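Local coordinates for Rab GDP-dissociation inhibitor (Saccharomyces cerevisiae, PDB 2BCG), which binds GDP-bound Rab GTPases, blocks their GDP release and GTP uptake, extracts them from membranes, and is essential for the yeast secretory pathway, at residues Ala50-Leu55 and Asn83-Pro88; Pro237-Gly242 and Ala353-Ser358; Lys151-Trp156 and Phe185-Ser190; Thr177-Tyr182 and Tyr207-Ala212; Ala289-Ala294 and Asn410-Arg415. All coordinates share one frame; numbering follows the deposited sequence. Where two conformers were deposited one is given.

Interaction 1: residues Ala50-Leu55 and Asn83-Pro88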
# COMPACT_ATOMS: atom_id res chain seq x y z
N ALA A 50 -7.14 -5.76 3.97
CA ALA A 50 -6.68 -4.42 4.26
C ALA A 50 -6.71 -3.50 3.01
O ALA A 50 -5.97 -2.54 2.93
CB ALA A 50 -5.28 -4.42 4.88
N ALA A 51 -7.55 -3.85 2.04
CA ALA A 51 -7.80 -3.02 0.86
C ALA A 51 -8.30 -1.61 1.24
O ALA A 51 -8.85 -1.42 2.34
CB ALA A 51 -8.87 -3.68 -0.02
N SER A 52 -8.16 -0.69 0.29
CA SER A 52 -8.86 0.57 0.34
C SER A 52 -9.96 0.51 -0.70
O SER A 52 -9.72 0.00 -1.83
CB SER A 52 -7.89 1.73 0.05
OG SER A 52 -6.81 1.79 0.96
N VAL A 53 -11.16 0.99 -0.37
CA VAL A 53 -12.29 0.82 -1.27
C VAL A 53 -13.00 2.15 -1.56
O VAL A 53 -12.80 3.16 -0.86
CB VAL A 53 -13.30 -0.18 -0.68
CG1 VAL A 53 -12.62 -1.56 -0.43
CG2 VAL A 53 -13.92 0.37 0.60
N THR A 54 -13.81 2.14 -2.62
CA THR A 54 -14.59 3.32 -2.95
C THR A 54 -15.77 3.51 -1.99
O THR A 54 -16.10 2.64 -1.19
CB THR A 54 -15.19 3.22 -4.38
OG1 THR A 54 -16.11 2.11 -4.43
CG2 THR A 54 -14.09 3.11 -5.41
N LEU A 55 -16.41 4.68 -2.08
CA LEU A 55 -17.56 4.96 -1.27
C LEU A 55 -18.73 4.05 -1.62
O LEU A 55 -19.36 3.50 -0.73
CB LEU A 55 -17.89 6.46 -1.31
CG LEU A 55 -18.92 6.99 -0.33
CD1 LEU A 55 -18.63 6.60 1.14
CD2 LEU A 55 -18.85 8.48 -0.46
N ASN A 83 -10.75 6.51 -1.35
CA ASN A 83 -9.91 5.32 -1.21
C ASN A 83 -9.86 5.07 0.29
O ASN A 83 -8.99 5.57 0.99
CB ASN A 83 -8.49 5.56 -1.73
CG ASN A 83 -8.47 5.87 -3.21
OD1 ASN A 83 -8.69 4.98 -4.02
ND2 ASN A 83 -8.25 7.15 -3.56
N VAL A 84 -10.86 4.36 0.78
CA VAL A 84 -11.07 4.25 2.20
C VAL A 84 -10.53 2.94 2.75
O VAL A 84 -11.01 1.87 2.36
CB VAL A 84 -12.57 4.36 2.52
CG1 VAL A 84 -12.81 4.26 4.03
CG2 VAL A 84 -13.17 5.61 1.88
N ASP A 85 -9.54 3.04 3.64
CA ASP A 85 -8.96 1.84 4.28
C ASP A 85 -10.05 1.07 5.02
O ASP A 85 -10.86 1.64 5.78
CB ASP A 85 -7.89 2.25 5.30
CG ASP A 85 -6.72 2.98 4.69
OD1 ASP A 85 -6.44 2.82 3.48
OD2 ASP A 85 -6.08 3.73 5.45
N LEU A 86 -10.05 -0.25 4.83
CA LEU A 86 -10.92 -1.09 5.65
C LEU A 86 -10.30 -1.34 7.03
O LEU A 86 -11.01 -1.57 8.01
CB LEU A 86 -11.15 -2.41 4.93
CG LEU A 86 -11.92 -2.32 3.58
CD1 LEU A 86 -11.97 -3.67 2.90
CD2 LEU A 86 -13.34 -1.87 3.80
N ILE A 87 -8.95 -1.32 7.08
CA ILE A 87 -8.21 -1.59 8.30
C ILE A 87 -7.14 -0.50 8.53
O ILE A 87 -6.21 -0.40 7.73
CB ILE A 87 -7.54 -3.00 8.29
CG1 ILE A 87 -8.62 -4.07 8.14
CG2 ILE A 87 -6.67 -3.17 9.57
CD1 ILE A 87 -8.08 -5.50 8.15
N PRO A 88 -7.29 0.31 9.59
CA PRO A 88 -6.38 1.44 9.71
C PRO A 88 -4.97 1.02 10.14
O PRO A 88 -4.79 0.25 11.08
CB PRO A 88 -7.08 2.31 10.77
CG PRO A 88 -7.81 1.32 11.63
CD PRO A 88 -8.27 0.24 10.70
O HOH W 1 -6.91 -1.02 5.08
O HOH W 2 -9.74 2.57 -3.62
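The flat carboxylate of Asp-85 meets Ser-52 through OD1: Ser-52 OG donates to Asp-85 OD1 at 2.7 Å, coming in almost in line with the C-O bond. Leu-241 N uses the same oxygen and Tyr-236 OH the other, so the group is gripped at both ends. With an alanine here, the Ser-52 and Tyr-236 hydroxyls and Leu-241 N would probably all lose the carboxylate they share, and the serine would keep its bond with Gly-242 N. The second flat group is the carbonyl of Val-84. Val-53 N reaches Val-84 O at 2.9 Å from above the carbonyl plane, 43° out of it, and Val-84 N returns a bond of 2.8 Å to Val-53 O. Val-53 with Val-84 is thus the hydrogen-bonded antiparallel pair, Ser-52 with Asp-85 the non-hydrogen-bonded one. One step on, Leu-86 N binds Ala-51 O at 3.0 Å. Val-53 CG2, lodged between its own N and carbonyl carbon, touches Leu-86 CD2 at 3.9 Å, the two side chains crossing at about a right angle. This two-stranded ribbon rests on helix 55-62, where Leu-58 touches both valines, while strands 303-317 and 362-369 pack against Val-84.

Interaction 2: residues Pro237-Gly242 and Ala353-Ser358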
# COMPACT_ATOMS: atom_id res chain seq x y z
N PRO A 237 0.51 6.41 3.20
CA PRO A 237 0.58 6.49 1.72
C PRO A 237 -0.51 7.35 1.08
O PRO A 237 -1.71 7.23 1.41
CB PRO A 237 0.37 5.04 1.27
CG PRO A 237 -0.43 4.41 2.36
CD PRO A 237 -0.00 5.10 3.65
N MET A 238 -0.10 8.15 0.10
CA MET A 238 -1.05 8.84 -0.76
C MET A 238 -1.91 7.80 -1.49
O MET A 238 -1.39 6.77 -2.00
CB MET A 238 -0.30 9.70 -1.79
CG MET A 238 0.55 10.81 -1.20
SD MET A 238 -0.43 11.99 -0.24
CE MET A 238 -1.41 12.69 -1.58
N TYR A 239 -3.21 8.08 -1.52
CA TYR A 239 -4.26 7.22 -2.08
C TYR A 239 -4.61 5.98 -1.25
O TYR A 239 -5.42 5.16 -1.67
CB TYR A 239 -3.97 6.79 -3.53
CG TYR A 239 -3.81 7.90 -4.51
CD1 TYR A 239 -4.91 8.62 -5.01
CD2 TYR A 239 -2.55 8.24 -4.94
CE1 TYR A 239 -4.72 9.64 -5.96
CE2 TYR A 239 -2.35 9.22 -5.89
CZ TYR A 239 -3.43 9.93 -6.37
OH TYR A 239 -3.19 10.90 -7.29
N GLY A 240 -4.08 5.92 -0.04
CA GLY A 240 -4.54 4.93 0.91
C GLY A 240 -3.68 3.67 0.96
O GLY A 240 -2.78 3.44 0.12
N LEU A 241 -3.95 2.87 1.99
CA LEU A 241 -3.14 1.68 2.22
C LEU A 241 -3.18 0.68 1.06
O LEU A 241 -2.25 -0.12 0.91
CB LEU A 241 -3.58 1.01 3.53
CG LEU A 241 -3.32 1.84 4.80
CD1 LEU A 241 -3.90 1.11 6.01
CD2 LEU A 241 -1.83 2.08 4.97
N GLY A 242 -4.25 0.69 0.27
CA GLY A 242 -4.36 -0.23 -0.88
C GLY A 242 -3.21 -0.05 -1.89
O GLY A 242 -2.93 -0.96 -2.67
N ALA A 353 -5.88 15.50 2.08
CA ALA A 353 -4.43 15.71 1.92
C ALA A 353 -3.69 14.44 1.49
O ALA A 353 -2.57 14.49 0.98
CB ALA A 353 -3.81 16.23 3.22
N HIS A 354 -4.33 13.29 1.74
CA HIS A 354 -3.76 11.99 1.41
C HIS A 354 -4.54 11.34 0.27
O HIS A 354 -4.30 10.16 -0.02
CB HIS A 354 -3.58 11.09 2.69
CG HIS A 354 -2.40 11.43 3.60
ND1 HIS A 354 -2.51 12.23 4.71
CD2 HIS A 354 -1.11 10.99 3.60
CE1 HIS A 354 -1.35 12.30 5.34
NE2 HIS A 354 -0.48 11.54 4.69
N ASN A 355 -5.41 12.09 -0.42
CA ASN A 355 -6.16 11.57 -1.59
C ASN A 355 -7.04 10.36 -1.28
O ASN A 355 -7.13 9.42 -2.08
CB ASN A 355 -5.22 11.29 -2.79
CG ASN A 355 -4.54 12.55 -3.32
OD1 ASN A 355 -3.56 12.47 -4.10
ND2 ASN A 355 -5.04 13.70 -2.93
N VAL A 356 -7.64 10.36 -0.09
CA VAL A 356 -8.48 9.25 0.30
C VAL A 356 -9.96 9.59 0.37
O VAL A 356 -10.77 8.71 0.52
CB VAL A 356 -8.03 8.64 1.65
CG1 VAL A 356 -6.66 7.96 1.46
CG2 VAL A 356 -7.98 9.73 2.74
N CYS A 357 -10.30 10.88 0.26
CA CYS A 357 -11.69 11.32 0.25
C CYS A 357 -11.77 12.61 -0.54
O CYS A 357 -10.76 13.26 -0.79
CB CYS A 357 -12.26 11.47 1.68
SG CYS A 357 -11.33 12.58 2.72
N SER A 358 -12.99 13.00 -0.89
CA SER A 358 -13.20 14.23 -1.63
C SER A 358 -12.94 15.44 -0.73
O SER A 358 -12.94 15.37 0.52
CB SER A 358 -14.62 14.25 -2.22
OG SER A 358 -15.57 14.29 -1.17
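A type II beta turn, Pro-237 to Gly-240, presents one side to the loop that follows strand 345-351, and Met-238 and Tyr-239 at its corners make most of the contact. The turn closes with Gly-240 N on Pro-237 O at 3.1 Å. The amide of the second corner, Tyr-239 N, gives the one direct hydrogen bond of the contact, 2.8 Å to His-354 O with 161° at the hydrogen. Tyr-239 and Asn-355 then run side by side and point the same way. Asn-355 CB lies over a face of the Tyr-239 ring, 3.9 Å from the centroid, a CH-pi contact. Further out along the same face, Asn-355 OD1 stands off-centre, 3.4 Å from Tyr-239 CZ, with amide and ring planes 51° apart.

The turn links strand 234-237 to helix 243-254 and belongs to the region that interacts with YPT1; here Met-238 packs on a polar side chain, and Tyr-239 on a basic one, of the other protein chain in the complex. Met-238 is folded back on itself, bent at chi2 and again at chi3 (-67°), which carries its methyl over to the loop: Met-238 CE sits 3.3 Å from both Ala-353 O and Asn-355 OD1. Val-356 CG1 closes on Gly-240 N at 3.6 Å. The backbone angles of Gly-240 leave no room for a CB beside the carbonyl oxygen of Tyr-239. Asn-355 O accepts from Asn-83 ND2.

Interaction 3: residues Lys151-Trp156 and Phe185-Ser190. With GER (geran-8-yl geran), chain D.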
# COMPACT_ATOMS: atom_id res chain seq x y z
N LYS A 151 13.49 12.19 31.55
CA LYS A 151 14.69 12.54 30.78
C LYS A 151 15.87 11.57 31.00
O LYS A 151 16.51 11.13 30.04
CB LYS A 151 15.11 13.97 31.09
CG LYS A 151 16.26 14.49 30.26
CD LYS A 151 16.13 15.99 30.10
CE LYS A 151 17.40 16.65 29.57
NZ LYS A 151 17.08 18.10 29.37
N LYS A 152 16.14 11.24 32.26
CA LYS A 152 17.21 10.29 32.55
C LYS A 152 16.90 8.93 31.95
O LYS A 152 17.79 8.27 31.43
CB LYS A 152 17.43 10.18 34.06
CG LYS A 152 17.90 11.49 34.65
CD LYS A 152 18.12 11.38 36.13
CE LYS A 152 19.17 12.41 36.55
NZ LYS A 152 19.37 12.42 38.02
N PHE A 153 15.64 8.53 32.01
CA PHE A 153 15.19 7.31 31.35
C PHE A 153 15.48 7.33 29.85
O PHE A 153 16.08 6.39 29.31
CB PHE A 153 13.69 7.10 31.60
CG PHE A 153 13.10 5.97 30.80
CD1 PHE A 153 13.34 4.66 31.17
CD2 PHE A 153 12.26 6.24 29.71
CE1 PHE A 153 12.78 3.60 30.44
CE2 PHE A 153 11.70 5.20 28.98
CZ PHE A 153 11.95 3.87 29.35
N LEU A 154 15.07 8.40 29.17
CA LEU A 154 15.27 8.48 27.73
C LEU A 154 16.75 8.64 27.35
O LEU A 154 17.16 8.20 26.28
CB LEU A 154 14.41 9.60 27.11
CG LEU A 154 12.88 9.39 27.14
CD1 LEU A 154 12.23 10.63 26.57
CD2 LEU A 154 12.43 8.15 26.37
N GLU A 155 17.54 9.27 28.23
CA GLU A 155 18.99 9.37 28.03
C GLU A 155 19.66 7.99 28.09
O GLU A 155 20.64 7.74 27.39
CB GLU A 155 19.62 10.33 29.05
CG GLU A 155 19.38 11.82 28.73
CD GLU A 155 19.78 12.75 29.89
OE1 GLU A 155 19.89 12.26 31.05
OE2 GLU A 155 19.97 13.96 29.65
N TRP A 156 19.12 7.12 28.93
CA TRP A 156 19.59 5.74 29.01
C TRP A 156 19.21 4.95 27.75
O TRP A 156 20.04 4.20 27.22
CB TRP A 156 19.07 5.08 30.29
CG TRP A 156 19.22 3.60 30.35
CD1 TRP A 156 20.36 2.90 30.64
CD2 TRP A 156 18.19 2.63 30.16
NE1 TRP A 156 20.11 1.55 30.61
CE2 TRP A 156 18.78 1.35 30.33
CE3 TRP A 156 16.82 2.71 29.85
CZ2 TRP A 156 18.06 0.17 30.19
CZ3 TRP A 156 16.10 1.53 29.72
CH2 TRP A 156 16.72 0.27 29.89
N PHE A 185 14.58 4.22 37.46
CA PHE A 185 14.46 5.64 37.20
C PHE A 185 13.40 6.36 38.02
O PHE A 185 13.17 7.54 37.81
CB PHE A 185 14.23 5.84 35.70
CG PHE A 185 15.37 5.35 34.87
CD1 PHE A 185 15.30 4.10 34.27
CD2 PHE A 185 16.54 6.09 34.77
CE1 PHE A 185 16.37 3.63 33.52
CE2 PHE A 185 17.62 5.62 34.02
CZ PHE A 185 17.53 4.39 33.41
N GLY A 186 12.74 5.64 38.92
CA GLY A 186 11.76 6.21 39.84
C GLY A 186 10.51 6.79 39.20
O GLY A 186 9.97 7.79 39.67
N LEU A 187 10.06 6.17 38.11
CA LEU A 187 8.90 6.71 37.37
C LEU A 187 7.56 6.29 37.98
O LEU A 187 7.37 5.12 38.28
CB LEU A 187 8.98 6.27 35.90
CG LEU A 187 10.32 6.52 35.20
CD1 LEU A 187 10.30 5.96 33.78
CD2 LEU A 187 10.62 7.98 35.20
N GLY A 188 6.63 7.24 38.14
CA GLY A 188 5.30 6.95 38.68
C GLY A 188 4.32 6.35 37.68
O GLY A 188 4.63 6.27 36.49
N ASN A 189 3.15 5.93 38.14
CA ASN A 189 2.21 5.17 37.30
C ASN A 189 1.71 5.92 36.07
O ASN A 189 1.54 5.30 35.02
CB ASN A 189 1.02 4.63 38.12
CG ASN A 189 1.43 3.54 39.09
OD1 ASN A 189 1.79 2.42 38.70
ND2 ASN A 189 1.38 3.86 40.38
N SER A 190 1.49 7.23 36.18
CA SER A 190 1.04 8.00 35.00
C SER A 190 2.14 8.06 33.93
O SER A 190 1.84 7.94 32.73
CB SER A 190 0.49 9.38 35.37
OG SER A 190 1.44 10.14 36.08
C1 GER D . 17.14 8.57 19.86
C2 GER D . 16.35 9.58 20.73
C3 GER D . 15.90 9.33 22.04
C4 GER D . 16.15 8.00 22.77
C5 GER D . 15.11 10.43 22.77
C6 GER D . 15.93 11.16 23.85
C7 GER D . 15.27 12.31 24.29
C8 GER D . 15.45 13.04 25.47
C9 GER D . 16.51 12.62 26.51
C10 GER D . 14.60 14.30 25.72
C11 GER D . 13.48 14.10 26.75
C12 GER D . 12.99 15.33 27.18
C13 GER D . 12.00 15.61 28.13
C14 GER D . 11.24 14.51 28.87
C15 GER D . 11.65 17.07 28.42
C16 GER D . 12.45 17.58 29.61
C17 GER D . 11.95 18.79 30.06
C18 GER D . 11.95 19.26 31.37
C19 GER D . 12.57 18.40 32.49
C20 GER D . 11.35 20.64 31.67
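Phe-185 packs against Phe-153 and Trp-156 of helix 144-159, and the three rings form an aromatic cluster in the helical part of the protein that holds the prenyl lipid. Phe-153 turns its edge to the face of Phe-185 in an offset edge-to-face pair, centroids 5.7 Å apart and planes at 79°, with CD1 of Phe-153 at 3.7 Å from CD1 of Phe-185. The helix backbone comes in over a ring face as well: Phe-153 CA stands almost straight above the centre of the Phe-185 ring, 3.9 Å from its centroid. Trp-156 meets the same ring obliquely, its CB 3.5 Å from Phe-185 CZ. Both helix aromatics have CG anti to the backbone N (chi1 172° for Phe-153), which lays their rings along the side from which Phe-185 arrives. Trimming Phe-185 to an alanine would probably open a gap beside Phe-153 and Trp-156 and take away the face on which the Phe-153 edge rests. Leu-187 adds its CD1 over one face of Phe-153, 4.1 Å from CG.

Further out, Gly-186 ends helix 178-184 in a Schellman motif, and this reversal sets Phe-185 and Leu-187 against helix 144-159. Met-178, Val-181 and Ile-195 press on Phe-153, while Phe-216 makes an edge-to-face pair with Trp-156. Leu-154 points away from the cluster toward the geranylgeranyl chain: its CB lies 3.7 Å from lipid C9, and its CD1 3.7 Å from lipid C11.

Interaction 4: residues Thr177-Tyr182 and Tyr207-Ala212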
# COMPACT_ATOMS: atom_id res chain seq x y z
N THR A 177 12.35 -6.97 34.26
CA THR A 177 11.04 -6.61 33.67
C THR A 177 11.02 -5.11 33.37
O THR A 177 11.86 -4.33 33.87
CB THR A 177 9.86 -6.93 34.63
OG1 THR A 177 9.89 -6.03 35.74
CG2 THR A 177 9.92 -8.38 35.15
N MET A 178 10.06 -4.68 32.56
CA MET A 178 9.94 -3.27 32.27
C MET A 178 9.60 -2.47 33.53
O MET A 178 10.09 -1.37 33.69
CB MET A 178 8.95 -3.00 31.13
CG MET A 178 9.17 -1.65 30.49
SD MET A 178 10.85 -1.29 29.93
CE MET A 178 10.80 0.48 29.72
N ASP A 179 8.78 -3.04 34.42
CA ASP A 179 8.48 -2.37 35.70
C ASP A 179 9.75 -2.10 36.53
O ASP A 179 9.88 -1.05 37.14
CB ASP A 179 7.49 -3.19 36.53
CG ASP A 179 6.38 -2.34 37.12
OD1 ASP A 179 5.42 -2.94 37.66
OD2 ASP A 179 6.45 -1.10 37.03
N GLU A 180 10.67 -3.07 36.53
CA GLU A 180 11.95 -2.90 37.21
C GLU A 180 12.81 -1.84 36.56
O GLU A 180 13.50 -1.09 37.25
CB GLU A 180 12.71 -4.23 37.28
CG GLU A 180 12.03 -5.25 38.19
CD GLU A 180 12.75 -6.59 38.19
OE1 GLU A 180 13.44 -6.91 37.20
OE2 GLU A 180 12.61 -7.31 39.20
N VAL A 181 12.75 -1.72 35.24
CA VAL A 181 13.44 -0.65 34.55
C VAL A 181 12.86 0.72 34.97
O VAL A 181 13.61 1.67 35.24
CB VAL A 181 13.40 -0.84 32.99
CG1 VAL A 181 13.85 0.42 32.28
CG2 VAL A 181 14.24 -2.03 32.55
N TYR A 182 11.53 0.80 35.06
CA TYR A 182 10.86 2.03 35.46
C TYR A 182 11.30 2.41 36.89
O TYR A 182 11.59 3.59 37.17
CB TYR A 182 9.33 1.86 35.40
CG TYR A 182 8.67 1.86 34.00
CD1 TYR A 182 7.54 1.08 33.76
CD2 TYR A 182 9.16 2.65 32.95
CE1 TYR A 182 6.86 1.10 32.52
CE2 TYR A 182 8.49 2.69 31.67
CZ TYR A 182 7.35 1.90 31.49
OH TYR A 182 6.71 1.93 30.25
N TYR A 207 2.93 -5.89 29.36
CA TYR A 207 4.39 -5.68 29.21
C TYR A 207 5.14 -5.35 30.52
O TYR A 207 6.36 -5.55 30.60
CB TYR A 207 4.67 -4.56 28.20
CG TYR A 207 4.50 -3.17 28.80
CD1 TYR A 207 3.23 -2.58 28.93
CD2 TYR A 207 5.62 -2.46 29.26
CE1 TYR A 207 3.07 -1.30 29.49
CE2 TYR A 207 5.49 -1.19 29.82
CZ TYR A 207 4.22 -0.62 29.95
OH TYR A 207 4.11 0.63 30.50
N LEU A 208 4.42 -4.83 31.51
CA LEU A 208 5.03 -4.43 32.77
C LEU A 208 5.75 -5.59 33.47
O LEU A 208 6.78 -5.39 34.13
CB LEU A 208 3.99 -3.84 33.71
CG LEU A 208 3.42 -2.44 33.42
CD1 LEU A 208 2.33 -2.17 34.45
CD2 LEU A 208 4.49 -1.36 33.49
N GLN A 209 5.21 -6.79 33.32
CA GLN A 209 5.74 -7.97 34.01
C GLN A 209 6.50 -8.90 33.07
O GLN A 209 6.80 -10.04 33.42
CB GLN A 209 4.62 -8.69 34.78
CG GLN A 209 3.84 -7.80 35.75
CD GLN A 209 4.72 -7.05 36.76
OE1 GLN A 209 5.82 -7.49 37.11
NE2 GLN A 209 4.24 -5.89 37.23
N GLN A 210 6.84 -8.39 31.88
CA GLN A 210 7.59 -9.15 30.88
C GLN A 210 9.00 -8.55 30.75
O GLN A 210 9.20 -7.39 31.12
CB GLN A 210 6.87 -9.11 29.53
CG GLN A 210 5.66 -10.03 29.46
CD GLN A 210 4.76 -9.74 28.28
OE1 GLN A 210 5.09 -8.96 27.39
NE2 GLN A 210 3.60 -10.39 28.27
N PRO A 211 9.99 -9.35 30.25
CA PRO A 211 11.33 -8.84 29.98
C PRO A 211 11.33 -7.48 29.28
O PRO A 211 10.51 -7.24 28.39
CB PRO A 211 11.93 -9.90 29.05
CG PRO A 211 11.29 -11.15 29.51
CD PRO A 211 9.90 -10.79 29.95
N ALA A 212 12.24 -6.61 29.68
CA ALA A 212 12.28 -5.24 29.20
C ALA A 212 12.61 -5.09 27.71
O ALA A 212 12.17 -4.13 27.07
CB ALA A 212 13.27 -4.44 30.03
O HOH W 3 8.28 -6.77 37.73
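Tyr-182 and Tyr-207 mark the tight end of this contact, their hydroxyls hydrogen-bonded OH to OH at 2.9 Å and their side chains crossing at about a right angle. Leu-208 CD2 presses on the edge of the Tyr-182 ring, 3.6 Å from CE1, and Met-178 CG lies in the plane of the Tyr-207 ring at its edge, 3.8 Å from CE2. Tyr-207 gets there with CG tucked between its own N and carbonyl carbon (chi1 79°). Val-181 CG2 meets Ala-212 CB at 3.6 Å, also buried. The other side is looser and wetter. Gln-209 NE2 makes only a weak, bent bond to Asp-179 OD1, whose partner oxygen OD2 is taken by a salt bridge to Lys-192, and a water joins Gln-209 OE1 to Thr-177 OG1. Between the two zones the loop's carbonyls serve the start of helix 178-184. Met-178 N bonds Gln-210 O at 3.2 Å, and Asp-179 N meets Leu-208 O at 3.1 Å in the carbonyl plane, on a lone pair. The next amide, Glu-180 N, goes to Thr-177 OG1, and Glu-180 OE1 accepts from Thr-177 N: a capping box at a helix N-terminus, extended by carbonyls from a neighbouring loop.

Interaction 5: residues Ala289-Ala294 and Asn410-Arg415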
# COMPACT_ATOMS: atom_id res chain seq x y z
N ALA A 289 2.72 -26.25 -7.43
CA ALA A 289 3.95 -25.71 -6.83
C ALA A 289 4.23 -26.52 -5.56
O ALA A 289 3.31 -27.09 -4.98
CB ALA A 289 3.79 -24.25 -6.49
N PRO A 290 5.50 -26.58 -5.13
CA PRO A 290 5.81 -27.29 -3.87
C PRO A 290 5.32 -26.64 -2.57
O PRO A 290 5.24 -27.32 -1.53
CB PRO A 290 7.35 -27.34 -3.84
CG PRO A 290 7.83 -26.51 -4.94
CD PRO A 290 6.71 -26.11 -5.83
N LEU A 291 4.96 -25.36 -2.63
CA LEU A 291 4.41 -24.72 -1.44
C LEU A 291 3.40 -23.63 -1.82
O LEU A 291 3.41 -23.12 -2.94
CB LEU A 291 5.53 -24.14 -0.56
CG LEU A 291 6.41 -23.05 -1.15
CD1 LEU A 291 5.94 -21.75 -0.52
CD2 LEU A 291 7.90 -23.22 -0.86
N VAL A 292 2.56 -23.30 -0.84
CA VAL A 292 1.61 -22.19 -0.98
C VAL A 292 1.80 -21.23 0.22
O VAL A 292 2.10 -21.66 1.35
CB VAL A 292 0.14 -22.71 -1.07
CG1 VAL A 292 -0.33 -23.36 0.22
CG2 VAL A 292 -0.82 -21.57 -1.51
N ILE A 293 1.61 -19.95 -0.06
CA ILE A 293 1.54 -18.88 0.96
C ILE A 293 0.14 -18.29 0.81
O ILE A 293 -0.29 -17.99 -0.30
CB ILE A 293 2.63 -17.81 0.72
CG1 ILE A 293 4.03 -18.44 0.80
CG2 ILE A 293 2.43 -16.62 1.68
CD1 ILE A 293 5.12 -17.53 0.42
N ALA A 294 -0.62 -18.17 1.90
CA ALA A 294 -2.00 -17.71 1.77
C ALA A 294 -2.52 -17.03 3.01
O ALA A 294 -1.97 -17.20 4.10
CB ALA A 294 -2.89 -18.88 1.44
N ASN A 410 3.58 -27.57 3.92
CA ASN A 410 3.97 -26.50 2.97
C ASN A 410 2.83 -25.52 2.70
O ASN A 410 2.70 -25.01 1.59
CB ASN A 410 4.58 -27.06 1.67
CG ASN A 410 5.96 -27.70 1.89
OD1 ASN A 410 6.77 -27.25 2.73
ND2 ASN A 410 6.24 -28.75 1.11
N ILE A 411 2.01 -25.28 3.73
CA ILE A 411 0.93 -24.30 3.67
C ILE A 411 1.23 -23.22 4.71
O ILE A 411 0.98 -23.38 5.94
CB ILE A 411 -0.44 -24.94 3.89
CG1 ILE A 411 -0.71 -25.98 2.78
CG2 ILE A 411 -1.54 -23.89 3.92
CD1 ILE A 411 -1.90 -26.87 3.04
N TYR A 412 1.78 -22.13 4.18
CA TYR A 412 2.37 -21.07 5.00
C TYR A 412 1.35 -19.93 5.05
O TYR A 412 1.08 -19.27 4.05
CB TYR A 412 3.69 -20.60 4.39
CG TYR A 412 4.74 -21.70 4.40
CD1 TYR A 412 4.96 -22.52 3.25
CD2 TYR A 412 5.45 -21.98 5.55
CE1 TYR A 412 5.92 -23.57 3.27
CE2 TYR A 412 6.42 -23.04 5.58
CZ TYR A 412 6.64 -23.81 4.45
OH TYR A 412 7.58 -24.81 4.46
N LEU A 413 0.76 -19.75 6.22
CA LEU A 413 -0.36 -18.82 6.37
C LEU A 413 0.01 -17.59 7.13
O LEU A 413 0.80 -17.61 8.11
CB LEU A 413 -1.53 -19.52 7.07
CG LEU A 413 -2.03 -20.76 6.31
CD1 LEU A 413 -3.02 -21.59 7.09
CD2 LEU A 413 -2.56 -20.41 4.91
N SER A 414 -0.58 -16.48 6.69
CA SER A 414 -0.39 -15.22 7.41
C SER A 414 -1.40 -15.06 8.55
O SER A 414 -2.46 -15.73 8.57
CB SER A 414 -0.51 -14.04 6.42
OG SER A 414 -1.78 -14.09 5.77
N ARG A 415 -1.12 -14.11 9.44
CA ARG A 415 -2.04 -13.72 10.49
C ARG A 415 -3.03 -12.63 10.00
O ARG A 415 -2.68 -11.76 9.19
CB ARG A 415 -1.25 -13.18 11.68
CG ARG A 415 -0.23 -14.17 12.32
CD ARG A 415 0.61 -13.44 13.36
NE ARG A 415 -0.26 -13.13 14.49
CZ ARG A 415 -0.53 -13.95 15.50
NH1 ARG A 415 0.05 -15.16 15.57
NH2 ARG A 415 -1.38 -13.56 16.45
O HOH W 4 4.31 -29.80 -0.97
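Tyr-412 O is approached twice by strand 292-294: Ala-294 N donates to it at 3.0 Å, and the CA-H of Ile-293 leans on it with CA at 3.1 Å. Ala-294 O is treated alike from the other strand, by Ser-414 N at 3.0 Å and more lightly by the CA-H of Leu-413. Tyr-412 N on Val-292 O, at 2.9 Å, and Val-292 N on Asn-410 O, almost straight at 174°, complete a ladder of four bonds. The two short strand axes approach to 4.8 Å, with 23° between their directions. On one face Val-292 and Ile-411 lie side by side, CG1 of the valine 3.7 Å from CG1 of the isoleucine; the valine methyl sits between its own N and carbonyl carbon (chi1 67°), which turns it to the neighbour. On the other face Leu-291 CB comes in the plane of the Tyr-412 ring, at its edge, 3.9 Å from CE1. Val-437 of helix 424-438 touches both Leu-291 and Tyr-412, and helix 21-32 covers Ile-293, while Glu-23 takes Ser-414 OG. Such parallel pairing, strand 411-413 outermost after 14-17 and 292-294 with helices packed on the sheet, is typical of the Rossmann-like fold of the GDI family.

In the fold
Interactions 1 and 2 are joined directly: Ser-52 OG reaches Gly-242 N, and Asn-83 N bonds Val-356 O, so the short ribbon and the turn share a partly buried platform that the other protein chain touches. Interactions 3 and 4 share helix 178-184, whose start is capped in interaction 4 and whose end leads into interaction 3; Met-178 and Val-181 pack on Phe-153 between them. Interaction 3 is almost wholly aromatic and apolar, beside the lipid, whereas interaction 4 mixes helix capping with a watery rim. Interaction 5, a buried backbone ladder, lies apart, its centre about 44 Å from that of interaction 3 and about 25 Å from that of interaction 1.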